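PDB 3A5V: alpha-galactosidase from Umbelopsis vinacea, which hydrolyses terminal alpha-linked galactose residues from galactosides, as a tetrameric glycoside hydrolase of family 27. Local coordinates for residues W121-L126 with R159-S164. Numbering follows the deposited sequence.
With NAG (2-acetamido-2-deoxy-beta-D-glucopyranose), chain B.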
# COMPACT_ATOMS: atom_id res chain seq x y z
N TRP A 121 -30.09 30.05 1.79
CA TRP A 121 -29.30 31.15 2.30
C TRP A 121 -28.61 31.98 1.23
O TRP A 121 -28.13 33.08 1.51
CB TRP A 121 -28.25 30.65 3.30
CG TRP A 121 -28.79 30.12 4.60
CD1 TRP A 121 -30.05 30.28 5.11
CD2 TRP A 121 -28.05 29.36 5.56
NE1 TRP A 121 -30.14 29.65 6.34
CE2 TRP A 121 -28.93 29.09 6.64
CE3 TRP A 121 -26.73 28.88 5.62
CZ2 TRP A 121 -28.52 28.35 7.77
CZ3 TRP A 121 -26.33 28.15 6.74
CH2 TRP A 121 -27.23 27.90 7.80
N GLY A 122 -28.54 31.45 0.00
CA GLY A 122 -27.81 32.12 -1.09
C GLY A 122 -26.33 31.76 -1.20
O GLY A 122 -25.55 32.47 -1.83
N ILE A 123 -25.92 30.66 -0.56
CA ILE A 123 -24.51 30.20 -0.58
C ILE A 123 -24.11 29.86 -2.03
O ILE A 123 -24.92 29.33 -2.79
CB ILE A 123 -24.33 28.97 0.38
CG1 ILE A 123 -24.53 29.39 1.84
CG2 ILE A 123 -22.96 28.25 0.18
CD1 ILE A 123 -23.49 30.39 2.41
N ASP A 124 -22.88 30.21 -2.40
CA ASP A 124 -22.37 30.04 -3.77
C ASP A 124 -21.21 29.03 -3.87
O ASP A 124 -20.66 28.83 -4.96
CB ASP A 124 -21.84 31.40 -4.26
CG ASP A 124 -22.87 32.51 -4.14
OD1 ASP A 124 -23.89 32.42 -4.83
OD2 ASP A 124 -22.67 33.46 -3.34
N TYR A 125 -20.83 28.44 -2.74
CA TYR A 125 -19.52 27.77 -2.59
C TYR A 125 -19.56 26.92 -1.33
O TYR A 125 -19.92 27.41 -0.26
CB TYR A 125 -18.42 28.84 -2.45
CG TYR A 125 -16.97 28.37 -2.44
CD1 TYR A 125 -16.43 27.66 -1.36
CD2 TYR A 125 -16.12 28.70 -3.50
CE1 TYR A 125 -15.07 27.25 -1.35
CE2 TYR A 125 -14.76 28.31 -3.50
CZ TYR A 125 -14.25 27.58 -2.43
OH TYR A 125 -12.91 27.19 -2.44
N LEU A 126 -19.17 25.65 -1.47
CA LEU A 126 -19.03 24.76 -0.32
C LEU A 126 -17.61 24.20 -0.25
O LEU A 126 -17.15 23.55 -1.21
CB LEU A 126 -19.99 23.57 -0.41
CG LEU A 126 -19.82 22.48 0.68
CD1 LEU A 126 -20.25 22.98 2.10
CD2 LEU A 126 -20.60 21.24 0.31
N ARG A 159 -29.39 25.59 -7.44
CA ARG A 159 -28.52 26.75 -7.28
C ARG A 159 -27.06 26.36 -7.59
O ARG A 159 -26.52 25.42 -6.97
CB ARG A 159 -28.61 27.34 -5.86
CG ARG A 159 -27.74 28.59 -5.71
CD ARG A 159 -27.80 29.25 -4.32
NE ARG A 159 -27.03 30.49 -4.35
CZ ARG A 159 -27.52 31.68 -4.74
NH1 ARG A 159 -28.78 31.78 -5.13
NH2 ARG A 159 -26.75 32.76 -4.76
N PRO A 160 -26.41 27.08 -8.52
CA PRO A 160 -24.98 26.83 -8.76
C PRO A 160 -24.13 27.10 -7.50
O PRO A 160 -24.13 28.21 -6.96
CB PRO A 160 -24.62 27.84 -9.86
CG PRO A 160 -25.97 28.14 -10.55
CD PRO A 160 -26.94 28.15 -9.39
N MET A 161 -23.45 26.06 -7.02
CA MET A 161 -22.57 26.19 -5.86
C MET A 161 -21.23 25.50 -6.16
O MET A 161 -21.20 24.31 -6.48
CB MET A 161 -23.23 25.58 -4.61
CG MET A 161 -24.49 26.33 -4.16
SD MET A 161 -25.30 25.71 -2.67
CE MET A 161 -26.39 24.55 -3.45
N LEU A 162 -20.15 26.26 -6.07
CA LEU A 162 -18.82 25.71 -6.34
C LEU A 162 -18.48 24.65 -5.28
O LEU A 162 -18.52 24.92 -4.10
CB LEU A 162 -17.77 26.85 -6.34
CG LEU A 162 -16.41 26.51 -6.96
CD1 LEU A 162 -15.71 27.76 -7.48
CD2 LEU A 162 -15.52 25.74 -5.96
N TYR A 163 -18.17 23.44 -5.73
CA TYR A 163 -17.98 22.30 -4.84
C TYR A 163 -16.48 22.04 -4.65
O TYR A 163 -15.82 21.48 -5.54
CB TYR A 163 -18.71 21.07 -5.41
CG TYR A 163 -18.77 19.83 -4.50
CD1 TYR A 163 -18.65 19.93 -3.11
CD2 TYR A 163 -19.02 18.57 -5.04
CE1 TYR A 163 -18.74 18.78 -2.28
CE2 TYR A 163 -19.12 17.43 -4.24
CZ TYR A 163 -18.97 17.54 -2.86
OH TYR A 163 -19.05 16.39 -2.09
N SER A 164 -15.97 22.47 -3.50
CA SER A 164 -14.55 22.38 -3.16
C SER A 164 -14.38 21.18 -2.22
O SER A 164 -14.83 21.22 -1.08
CB SER A 164 -14.07 23.70 -2.52
OG SER A 164 -12.86 23.58 -1.79
C1 NAG B . -26.43 19.78 -12.28
C2 NAG B . -26.00 21.22 -12.62
C3 NAG B . -26.05 21.49 -14.13
C4 NAG B . -25.40 20.38 -14.96
C5 NAG B . -25.90 19.01 -14.49
C6 NAG B . -25.24 17.83 -15.19
C7 NAG B . -26.44 22.81 -10.79
C8 NAG B . -27.43 23.80 -10.23
N2 NAG B . -26.81 22.21 -11.93
O3 NAG B . -25.44 22.73 -14.43
O4 NAG B . -25.76 20.58 -16.31
O5 NAG B . -25.70 18.87 -13.09
O6 NAG B . -23.83 18.01 -15.14
O7 NAG B . -25.37 22.61 -10.21
O HOH W 1 -24.46 30.79 -7.02
O HOH W 2 -12.06 25.84 -0.46
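Y125-L126 and L162-S164 run parallel as neighbouring strands, joined by the hydrogen bonds L162 N to D124 O, L126 N to L162 O and S164 N to L126 O, each 2.8 Å. They belong to strands 125-129 and 162-165, paired in a right-handed beta-alpha-beta crossover of the TIM barrel through helix 140-156. On one face of the sheet Y125 and L162 lie side by side, with Y125 CE2 3.6 Å from L162 CD2; on the other, L126 CD2 meets the Y163 ring obliquely, and both side chains rest on M150 of that helix. Ahead of the strands, R159 reaches across, its CG anti to the backbone N (chi1 -177°) and the chain straight out to NE. NE donates a hydrogen bond of 2.9 Å to I123 O, from above the carbonyl plane, while NH2 makes a salt bridge to D124 OD1 on its syn side, tilted out of the carboxylate plane, with carboxylate and guanidinium planes 45° apart. G122 CA sits over one guanidinium face, 3.6 Å above its plane. A leucine in place of R159 would probably leave D124 OD1 without its arginine partner and I123 O without the NE bond, with OD2 likely to keep H84 NE2 and A90 N. One water donates both to D124 OD1 and, at 2.6 Å, to P160 O.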